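Local coordinates for protein geranyltranstransferase (Staphylococcus aureus, PDB 1RTR) that catalyses the chain-elongating condensation of isopentenyl diphosphate with allylic diphosphates, yielding farnesyl diphosphate for isoprenoid biosynthesis, at residues A[11-16]-A[63-68]; A[47-52]-A[282-287]; A[69-74]-A[183-188]; A[75-80]-A[149-154]; A[135-140]-A[190-195]. One frame throughout, in Å; residues are numbered along the deposited sequence.

Contact 1 (A[11-16]-A[63-68]); sequences DEVNNE and LGMKSA
Val13 and Met65 make the close part of this contact, with Val13 CG2 standing 3.8 Å from Met65 CE. Met65 supplies about half of the 156 Å² buried between 11-16 and 63-68; its CB points toward the other helix and its terminal methyl makes the contacts. Its CG lies anti to the backbone N (chi1 -172°), which carries the chain outward, and bends at the next two torsions then turn the terminal methyl onto the helix surface. There CE sits over the backbone as well as the branch, 4.2 Å from Val13 CA. No hydrogen bond crosses between the two segments. Leu51 of helix 45-56 also packs on Val13, so the apolar side of helix 6-18 is held by two different helices. This is how the N-terminal helix joins the all-helical isoprenoid synthase fold: it lies against the start of helix 65-83, whose first turn follows Gly64 at the N-cap position. The grip weakens toward Glu16, where CB is 4.3 Å from Met65 CE and the side chain is partly open to solvent. Glu16 OE1 and Lys66 NZ, 6.8 Å apart, do not pair. Glu12, likewise partly exposed, gives the contact little; its OE1 is hydrogen-bonded to Tyr61 OH, just ahead of 63-68.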
# COMPACT_ATOMS: atom_id res chain seq x y z
N ASP A 11 -20.41 3.42 -15.71
CA ASP A 11 -19.83 4.11 -16.86
C ASP A 11 -18.87 5.20 -16.44
O ASP A 11 -17.76 5.29 -16.96
CB ASP A 11 -20.92 4.71 -17.75
CG ASP A 11 -21.60 3.68 -18.63
OD1 ASP A 11 -22.68 4.00 -19.17
OD2 ASP A 11 -21.14 2.53 -18.82
N GLU A 12 -19.31 6.03 -15.50
CA GLU A 12 -18.49 7.11 -14.99
C GLU A 12 -17.22 6.58 -14.32
O GLU A 12 -16.13 7.11 -14.55
CB GLU A 12 -19.27 8.00 -14.03
CG GLU A 12 -18.59 9.33 -13.80
CD GLU A 12 -19.36 10.23 -12.86
OE1 GLU A 12 -20.51 9.89 -12.50
OE2 GLU A 12 -18.81 11.29 -12.50
N VAL A 13 -17.37 5.52 -13.52
CA VAL A 13 -16.24 4.85 -12.89
C VAL A 13 -15.28 4.36 -13.96
O VAL A 13 -14.07 4.62 -13.88
CB VAL A 13 -16.70 3.70 -11.92
CG1 VAL A 13 -15.57 2.74 -11.60
CG2 VAL A 13 -17.25 4.28 -10.63
N ASN A 14 -15.80 3.69 -14.98
CA ASN A 14 -14.96 3.20 -16.07
C ASN A 14 -14.18 4.31 -16.80
O ASN A 14 -12.99 4.13 -17.09
CB ASN A 14 -15.76 2.35 -17.05
CG ASN A 14 -16.16 0.99 -16.46
OD1 ASN A 14 -17.11 0.36 -16.94
ND2 ASN A 14 -15.44 0.53 -15.44
N ASN A 15 -14.82 5.45 -17.06
CA ASN A 15 -14.14 6.58 -17.71
C ASN A 15 -13.02 7.13 -16.84
O ASN A 15 -11.91 7.40 -17.33
CB ASN A 15 -15.14 7.68 -18.11
CG ASN A 15 -16.15 7.21 -19.15
OD1 ASN A 15 -15.83 6.44 -20.04
ND2 ASN A 15 -17.38 7.69 -19.02
N GLU A 16 -13.30 7.27 -15.55
CA GLU A 16 -12.28 7.72 -14.60
C GLU A 16 -11.12 6.73 -14.46
O GLU A 16 -9.97 7.14 -14.37
CB GLU A 16 -12.91 8.03 -13.25
CG GLU A 16 -13.88 9.19 -13.28
CD GLU A 16 -13.21 10.55 -13.14
OE1 GLU A 16 -11.96 10.61 -13.03
OE2 GLU A 16 -13.95 11.56 -13.13
N LEU A 63 -17.99 13.89 -4.19
CA LEU A 63 -17.04 13.99 -3.07
C LEU A 63 -16.26 12.70 -2.86
O LEU A 63 -15.10 12.73 -2.48
CB LEU A 63 -17.74 14.43 -1.79
CG LEU A 63 -18.14 15.91 -1.64
CD1 LEU A 63 -18.88 16.16 -0.32
CD2 LEU A 63 -16.93 16.83 -1.72
N GLY A 64 -16.88 11.56 -3.16
CA GLY A 64 -16.26 10.28 -2.90
C GLY A 64 -15.65 9.60 -4.10
O GLY A 64 -15.22 8.44 -4.00
N MET A 65 -15.59 10.29 -5.23
CA MET A 65 -15.07 9.67 -6.45
C MET A 65 -13.63 9.18 -6.31
O MET A 65 -13.32 8.06 -6.71
CB MET A 65 -15.19 10.56 -7.68
CG MET A 65 -14.81 9.80 -8.97
SD MET A 65 -16.00 8.48 -9.35
CE MET A 65 -15.05 7.23 -9.65
N LYS A 66 -12.76 10.02 -5.75
CA LYS A 66 -11.36 9.62 -5.60
C LYS A 66 -11.23 8.41 -4.67
O LYS A 66 -10.50 7.47 -5.00
CB LYS A 66 -10.48 10.80 -5.16
CG LYS A 66 -10.14 11.77 -6.30
CD LYS A 66 -8.73 12.36 -6.16
CE LYS A 66 -8.63 13.81 -6.65
NZ LYS A 66 -8.46 13.88 -8.14
N SER A 67 -11.96 8.42 -3.55
CA SER A 67 -11.99 7.28 -2.61
C SER A 67 -12.48 6.00 -3.29
O SER A 67 -11.88 4.94 -3.13
CB SER A 67 -12.85 7.59 -1.39
OG SER A 67 -12.24 8.58 -0.58
N ALA A 68 -13.56 6.13 -4.08
CA ALA A 68 -14.07 5.03 -4.90
C ALA A 68 -13.04 4.51 -5.89
O ALA A 68 -12.90 3.29 -6.05
CB ALA A 68 -15.35 5.46 -5.62

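Contact 2 (A[47-52]-A[282-287]); sequences PVLLLL and LEIVDL
The backbones of the two helical segments come nearest at Leu49 and Ile284, whose CA atoms are 8.0 Å apart, a spacing bridged by side chains alone. Ile284 is the projecting residue. Its CD1 methyl reaches across to two leucines spaced three residues apart, and so lying about one turn apart, on 47-52. The nearer is Leu52, whose CD1 is 3.5 Å from Ile284 CD1; Leu49 CD1 stands at 4.1 Å from the same methyl. The leucines get there by different routes. Leu52 directs its CB at the opposing helix, whereas Leu49 starts off to one side and brings its CD1 round, CG being anti to the backbone N (chi1 -172°). On Ile284 it is CG2 that lies anti to N, and the other branch, through CG1, carries the touching methyl. The pairing ties the C-terminal helix 279-289 to helix 45-56, although 229 residues separate the segments. Helix 197-227 packs alongside, Leu210 touching both Leu49 and Ile284 while Tyr206 also covers Ile284. Asp286, which takes no part in the contact, forms a salt bridge with Arg262. With three buried aliphatic side chains and no hydrogen bond between the segments, cohesion here probably comes from dispersion and exclusion of water, with no directional bond to set the register.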
# COMPACT_ATOMS: atom_id res chain seq x y z
N PRO A 47 -16.77 0.52 -5.65
CA PRO A 47 -16.90 1.95 -5.93
C PRO A 47 -18.34 2.39 -5.97
O PRO A 47 -18.68 3.41 -5.38
CB PRO A 47 -16.26 2.12 -7.33
CG PRO A 47 -16.04 0.76 -7.87
CD PRO A 47 -15.95 -0.15 -6.68
N VAL A 48 -19.19 1.61 -6.64
CA VAL A 48 -20.59 1.98 -6.80
C VAL A 48 -21.30 2.05 -5.46
O VAL A 48 -22.03 3.01 -5.18
CB VAL A 48 -21.30 1.07 -7.80
CG1 VAL A 48 -22.80 1.05 -7.54
CG2 VAL A 48 -21.03 1.55 -9.24
N LEU A 49 -21.06 1.03 -4.62
CA LEU A 49 -21.55 1.02 -3.25
C LEU A 49 -21.20 2.31 -2.53
O LEU A 49 -22.08 2.92 -1.93
CB LEU A 49 -20.98 -0.17 -2.47
CG LEU A 49 -21.54 -0.44 -1.07
CD1 LEU A 49 -23.07 -0.46 -1.07
CD2 LEU A 49 -20.99 -1.75 -0.53
N LEU A 50 -19.94 2.73 -2.61
CA LEU A 50 -19.48 3.93 -1.91
C LEU A 50 -20.22 5.17 -2.42
O LEU A 50 -20.76 5.97 -1.63
CB LEU A 50 -17.95 4.06 -2.00
CG LEU A 50 -17.05 5.29 -1.79
CD1 LEU A 50 -17.60 6.42 -0.96
CD2 LEU A 50 -15.71 4.84 -1.23
N LEU A 51 -20.25 5.32 -3.74
CA LEU A 51 -21.00 6.38 -4.41
C LEU A 51 -22.47 6.41 -3.99
O LEU A 51 -22.98 7.45 -3.54
CB LEU A 51 -20.85 6.24 -5.93
CG LEU A 51 -19.68 6.93 -6.66
CD1 LEU A 51 -18.60 7.58 -5.75
CD2 LEU A 51 -19.05 5.99 -7.68
N LEU A 52 -23.17 5.27 -4.11
CA LEU A 52 -24.59 5.20 -3.74
C LEU A 52 -24.85 5.47 -2.25
O LEU A 52 -25.85 6.13 -1.91
CB LEU A 52 -25.24 3.89 -4.19
CG LEU A 52 -25.37 3.73 -5.73
CD1 LEU A 52 -25.66 2.32 -6.15
CD2 LEU A 52 -26.42 4.67 -6.30
N LEU A 282 -31.05 -0.63 -0.22
CA LEU A 282 -32.03 -1.71 -0.29
C LEU A 282 -32.01 -2.39 -1.64
O LEU A 282 -32.17 -3.60 -1.73
CB LEU A 282 -33.43 -1.18 0.04
CG LEU A 282 -34.61 -2.09 0.42
CD1 LEU A 282 -35.53 -2.35 -0.78
CD2 LEU A 282 -34.17 -3.43 1.05
N GLU A 283 -31.81 -1.61 -2.70
CA GLU A 283 -31.71 -2.18 -4.05
C GLU A 283 -30.47 -3.05 -4.23
O GLU A 283 -30.52 -4.06 -4.93
CB GLU A 283 -31.73 -1.07 -5.10
CG GLU A 283 -32.75 -1.26 -6.22
CD GLU A 283 -33.19 0.07 -6.82
OE1 GLU A 283 -34.41 0.37 -6.79
OE2 GLU A 283 -32.31 0.82 -7.31
N ILE A 284 -29.36 -2.67 -3.59
CA ILE A 284 -28.12 -3.46 -3.65
C ILE A 284 -28.27 -4.78 -2.90
O ILE A 284 -27.81 -5.82 -3.37
CB ILE A 284 -26.89 -2.64 -3.17
CG1 ILE A 284 -26.32 -1.82 -4.32
CG2 ILE A 284 -25.77 -3.54 -2.60
CD1 ILE A 284 -26.00 -0.41 -3.92
N VAL A 285 -28.94 -4.74 -1.74
CA VAL A 285 -29.29 -5.95 -0.99
C VAL A 285 -30.00 -6.95 -1.90
O VAL A 285 -29.67 -8.14 -1.90
CB VAL A 285 -30.21 -5.66 0.21
CG1 VAL A 285 -30.62 -6.97 0.90
CG2 VAL A 285 -29.54 -4.73 1.20
N ASP A 286 -30.97 -6.46 -2.67
CA ASP A 286 -31.75 -7.35 -3.54
C ASP A 286 -30.96 -7.89 -4.72
O ASP A 286 -31.23 -8.99 -5.20
CB ASP A 286 -33.08 -6.70 -3.97
CG ASP A 286 -34.19 -6.86 -2.91
OD1 ASP A 286 -35.09 -5.99 -2.87
OD2 ASP A 286 -34.24 -7.79 -2.07
N LEU A 287 -29.96 -7.14 -5.18
CA LEU A 287 -29.07 -7.61 -6.24
C LEU A 287 -28.15 -8.72 -5.73
O LEU A 287 -27.89 -9.70 -6.44
CB LEU A 287 -28.27 -6.45 -6.86
CG LEU A 287 -28.41 -6.34 -8.38
CD1 LEU A 287 -29.03 -5.00 -8.83
CD2 LEU A 287 -27.09 -6.59 -9.09

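Contact 3 (A[69-74]-A[183-188]); sequences IALEMI and TFAVMS
Leu71 and Phe184 run alongside each other, pointing opposite ways, so that the forked end of the leucine lies beside the ring and does not lean on its centre. Both side chains have CG anti to the backbone N (chi1 -174° for Leu71 and 170° for Phe184), which carries each away from its own backbone toward the other helix. The two leucine methyls approach the ring differently. CD2 lies in the ring plane at its edge, 3.8 Å from Phe184 CD1, whereas CD1 comes in obliquely, 3.7 Å from that same ring carbon. Leu71 CD2 has a second neighbour, Ala185 CB at 3.6 Å, met roughly at right angles to its contact with the ring edge. The smallness of Ala185 goes with the close backbone approach, 7.6 Å from Leu71 CA to Ala185 CA. One face of the Phe184 ring is covered from within its own helix by Ser188 CB, 3.6 Å above the plane and displaced toward the rim. Beyond the segments, Val137 and Leu141 of helix 131-145 pack on the ring as well. The centre of the contact lies about 7 Å from the centre of the chain, where helix 65-83 meets helix 179-193 in the core of the isoprenoid synthase fold. Beside it, buried Glu72 has its charge answered by a salt bridge to Arg44. No hydrogen bond crosses between the segments; hydrophobic burial is what joins the helices here.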
# COMPACT_ATOMS: atom_id res chain seq x y z
N ILE A 69 -12.32 5.42 -6.56
CA ILE A 69 -11.25 5.02 -7.49
C ILE A 69 -10.15 4.28 -6.73
O ILE A 69 -9.72 3.20 -7.15
CB ILE A 69 -10.66 6.24 -8.24
CG1 ILE A 69 -11.71 6.92 -9.12
CG2 ILE A 69 -9.47 5.83 -9.07
CD1 ILE A 69 -12.31 6.01 -10.21
N ALA A 70 -9.70 4.87 -5.62
CA ALA A 70 -8.77 4.20 -4.71
C ALA A 70 -9.25 2.80 -4.35
O ALA A 70 -8.50 1.83 -4.48
CB ALA A 70 -8.57 5.02 -3.46
N LEU A 71 -10.51 2.69 -3.94
CA LEU A 71 -11.09 1.41 -3.54
C LEU A 71 -10.98 0.36 -4.65
O LEU A 71 -10.63 -0.80 -4.39
CB LEU A 71 -12.55 1.58 -3.12
CG LEU A 71 -13.29 0.38 -2.53
CD1 LEU A 71 -12.44 -0.41 -1.49
CD2 LEU A 71 -14.61 0.84 -1.93
N GLU A 72 -11.26 0.78 -5.89
CA GLU A 72 -11.17 -0.15 -7.03
C GLU A 72 -9.70 -0.50 -7.35
O GLU A 72 -9.41 -1.64 -7.77
CB GLU A 72 -11.92 0.39 -8.25
CG GLU A 72 -12.04 -0.57 -9.42
CD GLU A 72 -12.99 -1.75 -9.19
OE1 GLU A 72 -13.71 -1.78 -8.16
OE2 GLU A 72 -13.01 -2.66 -10.04
N MET A 73 -8.79 0.45 -7.14
CA MET A 73 -7.35 0.17 -7.29
C MET A 73 -6.92 -0.93 -6.31
O MET A 73 -6.19 -1.86 -6.69
CB MET A 73 -6.52 1.44 -7.07
CG MET A 73 -6.26 2.29 -8.32
SD MET A 73 -5.50 3.89 -7.94
CE MET A 73 -5.80 4.71 -9.47
N ILE A 74 -7.40 -0.84 -5.06
CA ILE A 74 -7.09 -1.84 -4.05
C ILE A 74 -7.64 -3.21 -4.42
O ILE A 74 -6.98 -4.23 -4.25
CB ILE A 74 -7.62 -1.41 -2.67
CG1 ILE A 74 -6.96 -0.10 -2.24
CG2 ILE A 74 -7.46 -2.52 -1.63
CD1 ILE A 74 -5.74 -0.26 -1.40
N THR A 183 -17.29 -2.88 3.77
CA THR A 183 -17.51 -2.02 4.92
C THR A 183 -16.76 -0.70 4.78
O THR A 183 -17.24 0.33 5.27
CB THR A 183 -17.08 -2.78 6.22
OG1 THR A 183 -17.93 -3.92 6.38
CG2 THR A 183 -17.37 -1.95 7.47
N PHE A 184 -15.58 -0.73 4.16
CA PHE A 184 -14.89 0.51 3.86
C PHE A 184 -15.77 1.40 2.97
O PHE A 184 -15.92 2.59 3.24
CB PHE A 184 -13.53 0.28 3.18
CG PHE A 184 -12.92 1.55 2.66
CD1 PHE A 184 -13.06 1.91 1.32
CD2 PHE A 184 -12.27 2.42 3.53
CE1 PHE A 184 -12.55 3.11 0.85
CE2 PHE A 184 -11.76 3.62 3.08
CZ PHE A 184 -11.89 3.96 1.73
N ALA A 185 -16.33 0.82 1.91
CA ALA A 185 -17.17 1.57 0.97
C ALA A 185 -18.27 2.34 1.68
O ALA A 185 -18.37 3.56 1.50
CB ALA A 185 -17.77 0.66 -0.12
N VAL A 186 -19.06 1.68 2.52
CA VAL A 186 -20.17 2.41 3.14
C VAL A 186 -19.74 3.34 4.26
O VAL A 186 -20.32 4.42 4.40
CB VAL A 186 -21.46 1.54 3.46
CG1 VAL A 186 -21.38 0.14 2.88
CG2 VAL A 186 -21.84 1.56 4.97
N MET A 187 -18.71 2.95 5.03
CA MET A 187 -18.27 3.73 6.19
C MET A 187 -17.39 4.92 5.81
O MET A 187 -17.45 5.97 6.47
CB MET A 187 -17.55 2.85 7.24
CG MET A 187 -18.40 1.76 7.89
SD MET A 187 -20.04 2.30 8.52
CE MET A 187 -19.49 3.20 9.99
N SER A 188 -16.57 4.77 4.78
CA SER A 188 -15.87 5.92 4.22
C SER A 188 -16.91 6.97 3.79
O SER A 188 -16.75 8.17 4.06
CB SER A 188 -14.95 5.53 3.06
OG SER A 188 -15.71 5.23 1.89

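Contact 4 (A[75-80]-A[149-154]); sequences HTYSLI and GMVGGQ
His75 O accepts two hydrogen bonds, from Ser78 OG at 2.8 Å and from Leu79 N at 3.2 Å, both reaching it from the same face of its carbonyl plane. The hydroxyl approaches at a C=O...OG angle of 122°, tilted 29° from the carbonyl plane. Ser78 OG can turn back onto its own helix because it stands between the backbone N and the carbonyl carbon (chi1 68°), leaving CB to meet Met150. Both Met150 SD and CE lie 3.6 Å from Ser78 CB. Bent at chi3, the methionine also brings CE obliquely to the Tyr77 ring, 3.6 Å from CE2. Farther out, Tyr77 OH meets Val151 CG1 at 3.9 Å. The axes of these short helical segments approach to 12.0 Å and run nearly parallel. Asp113 of the second subunit packs on Tyr77, and Leu30 of that subunit on Val151, so the dimer interface adjoins the contact. Tyr77 precedes by five residues Asp82, which opens the first aspartate-rich motif, a position that in this enzyme family lies at the prenyl-chain pocket, so Tyr77 probably helps bound it. With OG bonded to its own helix, Ser78 offers Met150 mainly its CB.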
# COMPACT_ATOMS: atom_id res chain seq x y z
N HIS A 75 -8.87 -3.22 -4.93
CA HIS A 75 -9.48 -4.46 -5.38
C HIS A 75 -8.71 -5.04 -6.59
O HIS A 75 -8.45 -6.25 -6.64
CB HIS A 75 -10.97 -4.26 -5.67
CG HIS A 75 -11.60 -5.39 -6.43
ND1 HIS A 75 -11.87 -6.62 -5.87
CD2 HIS A 75 -12.02 -5.47 -7.72
CE1 HIS A 75 -12.41 -7.41 -6.77
NE2 HIS A 75 -12.52 -6.73 -7.90
N THR A 76 -8.34 -4.17 -7.53
CA THR A 76 -7.57 -4.58 -8.71
C THR A 76 -6.22 -5.19 -8.32
O THR A 76 -5.84 -6.27 -8.81
CB THR A 76 -7.36 -3.38 -9.65
OG1 THR A 76 -8.63 -2.88 -10.09
CG2 THR A 76 -6.68 -3.81 -10.93
N TYR A 77 -5.49 -4.50 -7.44
CA TYR A 77 -4.19 -4.99 -6.99
C TYR A 77 -4.29 -6.37 -6.32
O TYR A 77 -3.43 -7.22 -6.53
CB TYR A 77 -3.48 -3.97 -6.06
CG TYR A 77 -3.13 -4.50 -4.68
CD1 TYR A 77 -2.08 -5.40 -4.49
CD2 TYR A 77 -3.86 -4.10 -3.57
CE1 TYR A 77 -1.77 -5.90 -3.21
CE2 TYR A 77 -3.56 -4.58 -2.29
CZ TYR A 77 -2.51 -5.47 -2.12
OH TYR A 77 -2.22 -5.93 -0.86
N SER A 78 -5.33 -6.59 -5.51
CA SER A 78 -5.46 -7.88 -4.84
C SER A 78 -5.65 -9.03 -5.86
O SER A 78 -5.11 -10.12 -5.69
CB SER A 78 -6.58 -7.85 -3.79
OG SER A 78 -7.86 -7.72 -4.38
N LEU A 79 -6.39 -8.74 -6.92
CA LEU A 79 -6.61 -9.68 -8.01
C LEU A 79 -5.32 -10.04 -8.73
O LEU A 79 -5.06 -11.22 -8.99
CB LEU A 79 -7.64 -9.12 -9.01
CG LEU A 79 -9.11 -9.57 -8.90
CD1 LEU A 79 -9.53 -10.07 -7.48
CD2 LEU A 79 -10.05 -8.47 -9.41
N ILE A 80 -4.51 -9.03 -9.07
CA ILE A 80 -3.25 -9.29 -9.76
C ILE A 80 -2.38 -10.20 -8.90
O ILE A 80 -1.82 -11.17 -9.40
CB ILE A 80 -2.49 -7.99 -10.12
CG1 ILE A 80 -3.27 -7.17 -11.15
CG2 ILE A 80 -1.11 -8.31 -10.66
CD1 ILE A 80 -2.96 -5.69 -11.12
N GLY A 149 -7.32 -7.22 7.80
CA GLY A 149 -8.40 -7.10 6.84
C GLY A 149 -8.08 -7.95 5.61
O GLY A 149 -7.75 -9.15 5.73
N MET A 150 -8.16 -7.32 4.43
CA MET A 150 -8.13 -8.04 3.17
C MET A 150 -6.93 -8.96 3.02
O MET A 150 -7.12 -10.11 2.63
CB MET A 150 -8.30 -7.10 1.97
CG MET A 150 -8.15 -7.77 0.60
SD MET A 150 -8.13 -6.58 -0.75
CE MET A 150 -6.44 -6.11 -0.67
N VAL A 151 -5.70 -8.50 3.32
CA VAL A 151 -4.58 -9.43 3.11
C VAL A 151 -4.51 -10.56 4.15
O VAL A 151 -4.08 -11.65 3.82
CB VAL A 151 -3.16 -8.80 2.75
CG1 VAL A 151 -3.21 -7.33 2.60
CG2 VAL A 151 -2.05 -9.26 3.71
N GLY A 152 -4.96 -10.29 5.37
CA GLY A 152 -5.04 -11.30 6.42
C GLY A 152 -6.00 -12.42 6.03
O GLY A 152 -5.75 -13.58 6.33
N GLY A 153 -7.08 -12.07 5.34
CA GLY A 153 -8.03 -13.05 4.84
C GLY A 153 -7.47 -13.91 3.74
O GLY A 153 -7.77 -15.11 3.66
N GLN A 154 -6.65 -13.30 2.87
CA GLN A 154 -5.96 -14.05 1.83
C GLN A 154 -4.99 -15.03 2.46
O GLN A 154 -4.84 -16.13 1.97
CB GLN A 154 -5.20 -13.14 0.87
CG GLN A 154 -5.81 -13.01 -0.53
CD GLN A 154 -5.98 -14.33 -1.27
OE1 GLN A 154 -5.02 -15.08 -1.48
NE2 GLN A 154 -7.20 -14.61 -1.67

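Contact 5 (A[135-140]-A[190-195]); sequences IKVLQR and ADIANV
The guanidinium of Arg140 meets Asp191 at its edge: OD2 lies only 4° out of the guanidinium plane, and water 2 is in plane too, bonded to NE. The guanidinium and carboxylate planes are 49° apart, and NH1 meets OD2 from above the carboxylate plane. This salt bridge joins helix 131-145 to the last turn of helix 179-193 in the isoprenoid synthase fold, where a Schellman motif with Asn194 at positive phi ends the helix. Arg140 NH1 makes the sound bond, 3.0 Å to Asp191 OD2 and nearly straight at 164°, while NE adds a weak one at 3.5 Å. OD2 thus takes its main bonds from NH1 and water 2, with NE a weak third, which probably stabilises its charge. Asp191 OD1 has a long, weak ion pair with Lys200. Lys136 runs extended past the carboxylate, its CD 4.1 Å from Asp191 CG, and ends beyond it: NZ gives a 3.0 Å hydrogen bond to water 1. That water donates to Asp191 O, tying the lysine to the backbone of the closing turn. Beside the charged pair the contact is apolar and looser, with Val137 CG2 4.4 Å from Ile192 CG1.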
# COMPACT_ATOMS: atom_id res chain seq x y z
N ILE A 135 -7.77 11.80 6.48
CA ILE A 135 -7.16 10.89 7.44
C ILE A 135 -8.10 9.74 7.79
O ILE A 135 -7.70 8.58 7.75
CB ILE A 135 -6.66 11.67 8.70
CG1 ILE A 135 -5.48 12.58 8.34
CG2 ILE A 135 -6.25 10.72 9.81
CD1 ILE A 135 -4.33 11.90 7.58
N LYS A 136 -9.37 10.06 8.06
CA LYS A 136 -10.36 9.05 8.43
C LYS A 136 -10.50 7.97 7.36
O LYS A 136 -10.47 6.77 7.69
CB LYS A 136 -11.71 9.70 8.70
CG LYS A 136 -11.77 10.43 10.00
CD LYS A 136 -13.20 10.80 10.30
CE LYS A 136 -13.28 12.05 11.17
NZ LYS A 136 -14.70 12.39 11.41
N VAL A 137 -10.64 8.40 6.10
CA VAL A 137 -10.73 7.48 4.97
C VAL A 137 -9.46 6.63 4.84
O VAL A 137 -9.54 5.41 4.70
CB VAL A 137 -11.02 8.24 3.65
CG1 VAL A 137 -11.09 7.27 2.48
CG2 VAL A 137 -12.33 8.97 3.75
N LEU A 138 -8.29 7.28 4.89
CA LEU A 138 -7.01 6.59 4.74
C LEU A 138 -6.80 5.56 5.84
O LEU A 138 -6.44 4.41 5.56
CB LEU A 138 -5.84 7.59 4.74
CG LEU A 138 -5.55 8.30 3.43
CD1 LEU A 138 -4.89 9.65 3.70
CD2 LEU A 138 -4.67 7.47 2.51
N GLN A 139 -7.05 5.97 7.08
CA GLN A 139 -6.96 5.09 8.23
C GLN A 139 -7.83 3.87 8.02
O GLN A 139 -7.38 2.74 8.21
CB GLN A 139 -7.41 5.82 9.50
CG GLN A 139 -6.70 5.34 10.75
CD GLN A 139 -7.06 6.17 11.97
OE1 GLN A 139 -6.93 5.69 13.09
NE2 GLN A 139 -7.51 7.42 11.75
N ARG A 140 -9.07 4.11 7.61
CA ARG A 140 -10.01 3.03 7.40
C ARG A 140 -9.61 2.12 6.25
O ARG A 140 -9.71 0.89 6.35
CB ARG A 140 -11.41 3.60 7.20
CG ARG A 140 -12.52 2.59 7.32
CD ARG A 140 -13.89 3.15 7.00
NE ARG A 140 -14.34 4.10 8.02
CZ ARG A 140 -14.85 3.76 9.19
NH1 ARG A 140 -15.23 4.71 10.04
NH2 ARG A 140 -15.00 2.47 9.51
N ALA A 190 -19.99 7.25 5.01
CA ALA A 190 -20.60 7.78 6.22
C ALA A 190 -19.72 8.87 6.82
O ALA A 190 -20.23 9.85 7.39
CB ALA A 190 -20.82 6.68 7.22
N ASP A 191 -18.41 8.68 6.68
CA ASP A 191 -17.41 9.63 7.17
C ASP A 191 -17.34 10.93 6.35
O ASP A 191 -17.22 12.03 6.90
CB ASP A 191 -16.03 8.96 7.26
CG ASP A 191 -15.83 8.22 8.58
OD1 ASP A 191 -16.65 8.41 9.50
OD2 ASP A 191 -14.89 7.42 8.78
N ILE A 192 -17.41 10.79 5.02
CA ILE A 192 -17.46 11.97 4.17
C ILE A 192 -18.76 12.74 4.43
O ILE A 192 -18.74 13.98 4.51
CB ILE A 192 -17.33 11.57 2.70
CG1 ILE A 192 -15.92 11.07 2.42
CG2 ILE A 192 -17.72 12.75 1.79
CD1 ILE A 192 -15.84 10.03 1.32
N ALA A 193 -19.87 12.02 4.61
CA ALA A 193 -21.17 12.64 4.88
C ALA A 193 -21.25 13.25 6.28
O ALA A 193 -22.10 14.09 6.55
CB ALA A 193 -22.29 11.65 4.68
N ASN A 194 -20.36 12.82 7.18
CA ASN A 194 -20.38 13.32 8.55
C ASN A 194 -21.70 13.02 9.28
O ASN A 194 -22.20 13.84 10.04
CB ASN A 194 -20.07 14.82 8.57
CG ASN A 194 -19.84 15.35 9.96
OD1 ASN A 194 -20.27 16.46 10.28
ND2 ASN A 194 -19.19 14.56 10.81
N VAL A 195 -22.25 11.84 9.03
CA VAL A 195 -23.48 11.42 9.71
C VAL A 195 -23.24 11.05 11.18
O VAL A 195 -22.10 10.86 11.62
CB VAL A 195 -24.20 10.29 8.95
CG1 VAL A 195 -24.77 10.82 7.64
CG2 VAL A 195 -23.29 9.09 8.70
O HOH W 1 -16.97 12.22 9.50
O HOH W 2 -13.81 6.54 6.71

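In the fold
Helix 65-83 is the common spine: contacts 1, 3 and 4 follow one another along it. The centres of contacts 1 and 3 are 11 Å apart, and those of contacts 3 and 4 are 13 Å apart. Contacts 3 and 5 share helix 179-193 and their centres lie 11 Å apart, with Arg140 packed against Phe184 and Met187. Contact 2 spans the longest loop in sequence, enclosing contacts 3, 4 and 5, and touches contacts 1 and 3 through helix 45-56. Contacts 2 and 4 sit on opposite sides of the chain's centre, 21 Å apart between centres. Contacts 4 and 5 each adjoin the second subunit. Terminal helices, core and dimer face are thus connected to the helix that leads into the first aspartate-rich motif.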